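Local coordinates for protein L-amino acid deaminase (Proteus vulgaris, PDB 5I39) that binds flavin-adenine dinucleotide and, as a membrane-bound L-amino acid deaminase, probably oxidises L-amino acids to the corresponding keto acids, at residues F151-I156 with G176-S181; Q119-V124 with G274-L279. All blocks are in the same frame, centred on the assembly; numbering follows the deposited sequence. Where two conformers were deposited one is given.

Contact 1 (F151-I156 with G176-S181); sequences FKTRII and GFEEDS
Arg154 and Phe177 face each other as an antiparallel hydrogen-bonded pair, Phe177 N reaching Arg154 O at 2.7 Å and Arg154 N reaching Phe177 O at 3.0 Å. From CB, the Arg154 chain sets CG between its backbone N and carbonyl carbon (chi1 58°), then runs extended to NE alongside Phe177, both side chains pointing the same way. At NE a water is bound that also donates to Lys152 O and Glu179 OE1. Phe177 CD2 sits over one face of the guanidinium, offset toward its rim, while NH2 comes to the edge of the ring; the planes are 83° apart. Arg154 NH2 donates an almost straight hydrogen bond, part of a salt bridge, to Glu179 OE1 at 3.0 Å, and also forms a salt bridge with Glu160. Glu179 OE1 lies in the guanidinium plane but is met from above its carboxylate plane. This pairing places strand 153-156 beside strand 175-178 in the large mixed sheet of the FAD-dependent oxidoreductase fold. Ile156 CD1 packs on Phe177 CB at 3.8 Å. Beside Glu178, Thr153 OG1 approaches Glu178 CG at 3.5 Å, while Lys100 holds the Glu178 carboxylate.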
ATOM      1  N   PHE A 151     -12.748 -13.168 -10.890  1.00  9.64           N
ATOM      2  CA  PHE A 151     -12.477 -11.832 -11.408  1.00  9.32           C
ATOM      3  C   PHE A 151     -13.810 -11.105 -11.496  1.00  9.91           C
ATOM      4  O   PHE A 151     -14.792 -11.675 -11.975  1.00 11.76           O
ATOM      5  CB  PHE A 151     -11.839 -12.010 -12.788  1.00  9.55           C
ATOM      6  CG  PHE A 151     -11.362 -10.744 -13.462  1.00  9.50           C
ATOM      7  CD1 PHE A 151     -10.610  -9.784 -12.785  1.00  9.80           C
ATOM      8  CD2 PHE A 151     -11.588 -10.564 -14.827  1.00 10.16           C
ATOM      9  CE1 PHE A 151     -10.142  -8.655 -13.445  1.00  9.89           C
ATOM     10  CE2 PHE A 151     -11.118  -9.441 -15.488  1.00 10.75           C
ATOM     11  CZ  PHE A 151     -10.393  -8.487 -14.797  1.00 10.34           C
ATOM     12  N   LYS A 152     -13.853  -9.856 -11.023  1.00  9.03           N
ATOM     13  CA  LYS A 152     -15.120  -9.115 -10.883  1.00  9.25           C
ATOM     14  C   LYS A 152     -15.108  -7.722 -11.514  1.00  9.08           C
ATOM     15  O   LYS A 152     -15.861  -6.839 -11.105  1.00 11.46           O
ATOM     16  CB  LYS A 152     -15.527  -9.058  -9.401  1.00 10.34           C
ATOM     17  CG  LYS A 152     -15.736 -10.446  -8.802  1.00 13.40           C
ATOM     18  CD  LYS A 152     -16.786 -10.504  -7.707  1.00 16.28           C
ATOM     19  CE  LYS A 152     -17.220 -11.942  -7.430  1.00 17.76           C
ATOM     20  NZ  LYS A 152     -18.521 -12.301  -8.060  1.00 21.62           N
ATOM     21  N   THR A 153     -14.307  -7.556 -12.559  1.00  8.19           N
ATOM     22  CA  THR A 153     -14.191  -6.286 -13.266  1.00  8.14           C
ATOM     23  C   THR A 153     -14.889  -6.385 -14.613  1.00  8.07           C
ATOM     24  O   THR A 153     -14.684  -7.346 -15.357  1.00  8.66           O
ATOM     25  CB  THR A 153     -12.723  -5.918 -13.442  1.00  7.95           C
ATOM     26  OG1 THR A 153     -12.136  -5.852 -12.142  1.00  8.16           O
ATOM     27  CG2 THR A 153     -12.562  -4.576 -14.129  1.00  8.05           C
ATOM     28  N   ARG A 154     -15.701  -5.381 -14.928  1.00  7.98           N
ATOM     29  CA  ARG A 154     -16.525  -5.415 -16.129  1.00  8.35           C
ATOM     30  C   ARG A 154     -16.999  -4.020 -16.496  1.00  8.24           C
ATOM     31  O   ARG A 154     -17.030  -3.114 -15.655  1.00  8.71           O
ATOM     32  CB  ARG A 154     -17.716  -6.355 -15.922  1.00  8.86           C
ATOM     33  CG  ARG A 154     -18.606  -5.996 -14.747  1.00  9.06           C
ATOM     34  CD  ARG A 154     -19.598  -7.102 -14.422  1.00  9.20           C
ATOM     35  NE  ARG A 154     -20.228  -6.808 -13.139  1.00  9.27           N
ATOM     36  CZ  ARG A 154     -21.247  -5.969 -12.951  1.00  9.36           C
ATOM     37  NH1 ARG A 154     -21.856  -5.373 -13.975  1.00  9.48           N
ATOM     38  NH2 ARG A 154     -21.687  -5.749 -11.716  1.00 10.01           N
ATOM     39  N   ILE A 155     -17.374  -3.860 -17.760  1.00  8.20           N
ATOM     40  CA  ILE A 155     -17.860  -2.585 -18.279  1.00  8.40           C
ATOM     41  C   ILE A 155     -19.350  -2.444 -17.963  1.00  8.60           C
ATOM     42  O   ILE A 155     -20.127  -3.373 -18.208  1.00  8.74           O
ATOM     43  CB  ILE A 155     -17.635  -2.490 -19.807  1.00  8.71           C
ATOM     44  CG1 ILE A 155     -16.138  -2.580 -20.156  1.00  9.16           C
ATOM     45  CG2 ILE A 155     -18.253  -1.221 -20.396  1.00  9.11           C
ATOM     46  CD1 ILE A 155     -15.282  -1.412 -19.713  1.00 10.01           C
ATOM     47  N   ILE A 156     -19.737  -1.280 -17.443  1.00  8.76           N
ATOM     48  CA  ILE A 156     -21.135  -1.002 -17.118  1.00  9.19           C
ATOM     49  C   ILE A 156     -21.667   0.258 -17.793  1.00  9.61           C
ATOM     50  O   ILE A 156     -20.923   1.189 -18.110  1.00  9.55           O
ATOM     51  CB  ILE A 156     -21.379  -0.935 -15.590  1.00  9.57           C
ATOM     52  CG1 ILE A 156     -20.615   0.226 -14.936  1.00  9.27           C
ATOM     53  CG2 ILE A 156     -21.030  -2.278 -14.960  1.00 10.04           C
ATOM     54  CD1 ILE A 156     -21.004   0.465 -13.492  1.00  9.81           C
ATOM     55  N   GLY A 176     -15.592   1.390 -16.558  1.00  8.79           N
ATOM     56  CA  GLY A 176     -15.064   0.133 -16.048  1.00  8.57           C
ATOM     57  C   GLY A 176     -15.346   0.033 -14.563  1.00  8.67           C
ATOM     58  O   GLY A 176     -14.995   0.929 -13.801  1.00  9.79           O
ATOM     59  N   PHE A 177     -15.978  -1.066 -14.162  1.00  8.08           N
ATOM     60  CA  PHE A 177     -16.414  -1.287 -12.785  1.00  8.04           C
ATOM     61  C   PHE A 177     -15.641  -2.447 -12.188  1.00  7.89           C
ATOM     62  O   PHE A 177     -15.860  -3.599 -12.562  1.00  8.16           O
ATOM     63  CB  PHE A 177     -17.917  -1.586 -12.775  1.00  8.58           C
ATOM     64  CG  PHE A 177     -18.536  -1.755 -11.398  1.00  8.95           C
ATOM     65  CD1 PHE A 177     -18.137  -0.995 -10.292  1.00  8.97           C
ATOM     66  CD2 PHE A 177     -19.591  -2.644 -11.231  1.00  9.57           C
ATOM     67  CE1 PHE A 177     -18.762  -1.149  -9.059  1.00  9.23           C
ATOM     68  CE2 PHE A 177     -20.214  -2.799 -10.003  1.00  9.91           C
ATOM     69  CZ  PHE A 177     -19.801  -2.052  -8.914  1.00 10.02           C
ATOM     70  N   GLU A 178     -14.717  -2.144 -11.283  1.00  7.64           N
ATOM     71  CA  GLU A 178     -14.038  -3.177 -10.512  1.00  7.50           C
ATOM     72  C   GLU A 178     -14.908  -3.372  -9.286  1.00  7.60           C
ATOM     73  O   GLU A 178     -14.767  -2.661  -8.284  1.00  7.75           O
ATOM     74  CB  GLU A 178     -12.615  -2.752 -10.158  1.00  7.53           C
ATOM     75  CG  GLU A 178     -11.850  -3.792  -9.355  1.00  7.67           C
ATOM     76  CD  GLU A 178     -10.364  -3.520  -9.245  1.00  7.86           C
ATOM     77  OE1 GLU A 178      -9.793  -2.825 -10.108  1.00  8.36           O
ATOM     78  OE2 GLU A 178      -9.748  -4.055  -8.291  1.00  8.12           O
ATOM     79  N   GLU A 179     -15.852  -4.305  -9.389  1.00  7.94           N
ATOM     80  CA  GLU A 179     -16.917  -4.418  -8.391  1.00  8.41           C
ATOM     81  C   GLU A 179     -16.387  -4.731  -6.996  1.00  8.55           C
ATOM     82  O   GLU A 179     -16.961  -4.300  -6.002  1.00  8.88           O
ATOM     83  CB  GLU A 179     -17.968  -5.453  -8.808  1.00  9.47           C
ATOM     84  CG  GLU A 179     -19.131  -5.530  -7.813  1.00 11.49           C
ATOM     85  CD  GLU A 179     -20.398  -6.161  -8.358  1.00 13.78           C
ATOM     86  OE1 GLU A 179     -20.336  -6.914  -9.342  1.00 13.83           O
ATOM     87  OE2 GLU A 179     -21.478  -5.918  -7.774  1.00 16.92           O
ATOM     88  N   ASP A 180     -15.295  -5.483  -6.939  1.00  8.22           N
ATOM     89  CA  ASP A 180     -14.704  -5.884  -5.666  1.00  8.34           C
ATOM     90  C   ASP A 180     -13.475  -5.064  -5.275  1.00  7.96           C
ATOM     91  O   ASP A 180     -12.660  -5.524  -4.481  1.00  8.18           O
ATOM     92  CB  ASP A 180     -14.366  -7.376  -5.693  1.00  8.87           C
ATOM     93  CG  ASP A 180     -13.220  -7.699  -6.616  1.00  9.11           C
ATOM     94  OD1 ASP A 180     -12.977  -6.935  -7.585  1.00  8.96           O
ATOM     95  OD2 ASP A 180     -12.556  -8.721  -6.364  1.00 11.49           O
ATOM     96  N   SER A 181     -13.331  -3.850  -5.806  1.00  7.62           N
ATOM     97  CA  SER A 181     -12.219  -3.003  -5.382  1.00  7.48           C
ATOM     98  C   SER A 181     -12.282  -2.804  -3.873  1.00  7.46           C
ATOM     99  O   SER A 181     -13.369  -2.725  -3.287  1.00  8.09           O
ATOM    100  CB  SER A 181     -12.255  -1.640  -6.064  1.00  7.67           C
ATOM    101  OG  SER A 181     -13.340  -0.864  -5.587  1.00  7.92           O
TER
HETATM  102  O   HOH W   1     -11.924  -7.805 -10.099  1.00  8.52           O
HETATM  103  O   HOH W   2     -18.535  -7.943 -11.159  1.00 11.93           O
HETATM  104  O   HOH W   3      -9.680  -4.796 -12.108  1.00  8.70           O

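Contact 2 (Q119-V124 with G274-L279). With EDO (1,2-ethanediol), chain I.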
ATOM      1  N   GLN A 119     -15.673  -2.400  -1.776  1.00  8.00           N
ATOM      2  CA  GLN A 119     -16.378  -1.154  -2.052  1.00  8.20           C
ATOM      3  C   GLN A 119     -16.890  -1.009  -3.481  1.00  7.95           C
ATOM      4  O   GLN A 119     -18.006  -0.527  -3.691  1.00  8.42           O
ATOM      5  CB  GLN A 119     -15.425  -0.005  -1.742  1.00  8.59           C
ATOM      6  CG  GLN A 119     -15.938   1.371  -2.099  1.00  9.17           C
ATOM      7  CD  GLN A 119     -14.977   2.431  -1.636  1.00  9.03           C
ATOM      8  OE1 GLN A 119     -13.843   2.495  -2.109  1.00  8.56           O
ATOM      9  NE2 GLN A 119     -15.407   3.260  -0.694  1.00  9.89           N
ATOM     10  N   GLY A 120     -16.060  -1.357  -4.457  1.00  7.93           N
ATOM     11  CA  GLY A 120     -16.397  -1.133  -5.856  1.00  7.81           C
ATOM     12  C   GLY A 120     -15.891   0.205  -6.361  1.00  7.90           C
ATOM     13  O   GLY A 120     -15.927   1.216  -5.651  1.00  8.13           O
ATOM     14  N   ARG A 121     -15.424   0.206  -7.606  1.00  7.85           N
ATOM     15  CA  ARG A 121     -14.768   1.360  -8.210  1.00  8.17           C
ATOM     16  C   ARG A 121     -15.222   1.524  -9.645  1.00  8.22           C
ATOM     17  O   ARG A 121     -15.117   0.589 -10.438  1.00  8.80           O
ATOM     18  CB  ARG A 121     -13.250   1.188  -8.177  1.00  8.27           C
ATOM     19  CG  ARG A 121     -12.450   2.300  -8.836  1.00  8.50           C
ATOM     20  CD  ARG A 121     -10.974   2.001  -8.685  1.00  8.76           C
ATOM     21  NE  ARG A 121     -10.100   3.066  -9.174  1.00  9.23           N
ATOM     22  CZ  ARG A 121      -9.747   3.252 -10.447  1.00  9.38           C
ATOM     23  NH1 ARG A 121      -8.937   4.257 -10.753  1.00 10.00           N
ATOM     24  NH2 ARG A 121     -10.192   2.457 -11.423  1.00  9.77           N
ATOM     25  N   VAL A 122     -15.696   2.726  -9.968  1.00  8.32           N
ATOM     26  CA  VAL A 122     -16.099   3.042 -11.339  0.50  8.66           C
ATOM     27  C   VAL A 122     -15.122   4.053 -11.918  1.00  8.80           C
ATOM     28  O   VAL A 122     -14.872   5.113 -11.340  1.00  9.31           O
ATOM     29  CB  VAL A 122     -17.566   3.524 -11.486  0.50  9.46           C
ATOM     30  CG1 VAL A 122     -18.526   2.376 -11.209  0.50  9.39           C
ATOM     31  CG2 VAL A 122     -17.889   4.726 -10.605  0.50  9.77           C
ATOM     32  N   GLU A 123     -14.538   3.690 -13.059  1.00  8.51           N
ATOM     33  CA  GLU A 123     -13.636   4.581 -13.784  1.00  8.94           C
ATOM     34  C   GLU A 123     -14.182   4.802 -15.186  1.00  9.20           C
ATOM     35  O   GLU A 123     -14.211   3.883 -16.007  1.00  9.10           O
ATOM     36  CB  GLU A 123     -12.205   4.046 -13.850  1.00  9.44           C
ATOM     37  CG  GLU A 123     -11.284   5.017 -14.583  1.00 10.39           C
ATOM     38  CD  GLU A 123      -9.811   4.670 -14.546  1.00 11.15           C
ATOM     39  OE1 GLU A 123      -9.389   3.816 -13.745  1.00 10.75           O
ATOM     40  OE2 GLU A 123      -9.063   5.289 -15.334  1.00 12.99           O
ATOM     41  N   VAL A 124     -14.617   6.028 -15.457  1.00  9.59           N
ATOM     42  CA  VAL A 124     -15.050   6.405 -16.798  1.00  9.92           C
ATOM     43  C   VAL A 124     -13.796   6.600 -17.661  1.00 10.52           C
ATOM     44  O   VAL A 124     -12.887   7.322 -17.255  1.00 10.92           O
ATOM     45  CB  VAL A 124     -15.915   7.681 -16.760  1.00 10.35           C
ATOM     46  CG1 VAL A 124     -16.197   8.209 -18.161  1.00 10.92           C
ATOM     47  CG2 VAL A 124     -17.220   7.408 -16.023  1.00 10.64           C
ATOM     48  N   GLY A 274     -21.274   7.510  -2.364  1.00 12.09           N
ATOM     49  CA  GLY A 274     -20.527   6.356  -1.884  1.00 11.04           C
ATOM     50  C   GLY A 274     -19.516   5.881  -2.902  1.00 10.09           C
ATOM     51  O   GLY A 274     -19.390   6.438  -3.995  1.00 10.38           O
ATOM     52  N   GLY A 275     -18.788   4.840  -2.524  1.00  9.78           N
ATOM     53  CA  GLY A 275     -17.912   4.141  -3.443  1.00  9.04           C
ATOM     54  C   GLY A 275     -16.622   4.862  -3.774  1.00  8.68           C
ATOM     55  O   GLY A 275     -16.198   5.795  -3.086  1.00  8.95           O
ATOM     56  N   ASN A 276     -16.009   4.388  -4.855  1.00  8.12           N
ATOM     57  CA  ASN A 276     -14.739   4.867  -5.374  1.00  7.84           C
ATOM     58  C   ASN A 276     -15.011   5.259  -6.823  1.00  7.76           C
ATOM     59  O   ASN A 276     -15.513   4.446  -7.606  1.00  7.95           O
ATOM     60  CB  ASN A 276     -13.700   3.742  -5.261  1.00  7.92           C
ATOM     61  CG  ASN A 276     -12.323   4.123  -5.772  1.00  8.06           C
ATOM     62  OD1 ASN A 276     -12.157   5.097  -6.494  1.00  8.86           O
ATOM     63  ND2 ASN A 276     -11.324   3.324  -5.409  1.00  8.68           N
ATOM     64  N   VAL A 277     -14.713   6.512  -7.159  1.00  8.15           N
ATOM     65  CA  VAL A 277     -15.054   7.084  -8.459  1.00  8.39           C
ATOM     66  C   VAL A 277     -13.818   7.734  -9.065  1.00  8.48           C
ATOM     67  O   VAL A 277     -13.061   8.407  -8.366  1.00  8.72           O
ATOM     68  CB  VAL A 277     -16.196   8.113  -8.302  1.00  8.99           C
ATOM     69  CG1 VAL A 277     -16.424   8.919  -9.576  1.00  9.55           C
ATOM     70  CG2 VAL A 277     -17.478   7.404  -7.892  1.00  9.29           C
ATOM     71  N   ALA A 278     -13.640   7.531 -10.371  1.00  8.66           N
ATOM     72  CA  ALA A 278     -12.550   8.126 -11.140  1.00  9.28           C
ATOM     73  C   ALA A 278     -13.114   8.591 -12.477  1.00  9.73           C
ATOM     74  O   ALA A 278     -13.621   7.776 -13.256  1.00  9.89           O
ATOM     75  CB  ALA A 278     -11.438   7.116 -11.355  1.00  9.91           C
ATOM     76  N   LEU A 279     -13.042   9.896 -12.732  1.00 10.38           N
ATOM     77  CA  LEU A 279     -13.662  10.491 -13.917  1.00 10.92           C
ATOM     78  C   LEU A 279     -12.686  11.361 -14.689  1.00 11.69           C
ATOM     79  O   LEU A 279     -11.751  11.913 -14.099  1.00 12.60           O
ATOM     80  CB  LEU A 279     -14.857  11.366 -13.525  1.00 11.59           C
ATOM     81  CG  LEU A 279     -15.935  10.703 -12.673  1.00 11.52           C
ATOM     82  CD1 LEU A 279     -16.897  11.734 -12.108  1.00 12.50           C
ATOM     83  CD2 LEU A 279     -16.682   9.662 -13.488  1.00 11.69           C
TER
HETATM   84  C1  EDO I 508     -10.189   9.065 -16.471  1.00 15.84           C
HETATM   85  O1  EDO I 508     -10.206   7.855 -17.229  1.00 14.59           O
HETATM   86  C2  EDO I 508     -10.352   8.717 -14.998  1.00 16.55           C
HETATM   87  O2  EDO I 508      -9.265   7.901 -14.540  1.00 16.84           O
HETATM   88  O   HOH W   4     -12.296   0.989  -3.831  1.00  8.37           O
HETATM   89  O   HOH W   5     -18.370   3.236  -0.076  1.00 13.93           O
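Ala278 is bonded through both its N and its O to segment 119-124: its N donates to Val122 O at 2.9 Å and its O accepts from Val124 N at 3.0 Å, while Val122 N reaches back to Asn276 O. CA-H...O contacts from Arg121 and Glu123 fill in between these hydrogen bonds. The packing is tightest where Val124 CG2 meets Leu279 CD2 at 3.4 Å, closer than usual van der Waals contact. On the Arg121 face, the extended Arg121 chain passes Asn276, Arg121 CG lying 3.6 Å from Asn276 CG and the guanidinium turned 83° from the amide; the Ala278 methyl sits over one guanidinium face, nearest NH1. With CG anti to N (chi1 177°), Arg121 reaches along its own strand, and NH1 and NH2 both donate to Glu123 OE1 in a salt bridge; NH2 meets the anti lone pair of that oxygen, whereas NH1 arrives from above the carboxylate plane. Gln82, an FAD-binding residue, accepts from both Arg121 NE and Asn276 ND2.

Packing is looser at the start, where the Asn276 N to Gly120 O bond is weak and bent (133°). Waters take over there: one joins Gln119 OE1 to Asn276 ND2, another joins Gln119 NE2 to Gly275 N, and Glu287 O also accepts from NE2. At the far end a 1,2-ethanediol, probably from the crystallisation liquor, donates to Glu123 OE2 and Val124 O. Val122 bridges Asn276 and Ala278, two residues apart, and the strand directions nearly coincide: a parallel pair within a largely antiparallel mixed sheet, whose Arg121–Asn276 face adjoins the flavin site through Gln82.

Contact 1 and contact 2 have centres 10 Å apart and belong to one mixed sheet, in which strand 175-178 of contact 1 is the direct antiparallel neighbour of strand 117-123 of contact 2. The local order across the sheet is therefore 153-156, 175-178, 117-123, 276-279. Backbone hydrogen bonds join the contacts, among them Ser181 O to Gln119 N at 2.8 Å and Glu178 N to Arg121 O at 2.9 Å, both probable. Both segments of contact 1 fall between those of contact 2 in sequence, and 276-279 returns to a strand that comes much earlier in the chain. The Asn276 side chain is about 7 Å and the Glu178 side chain about 10 Å from the FAD, so contact 2 comes nearer the flavin.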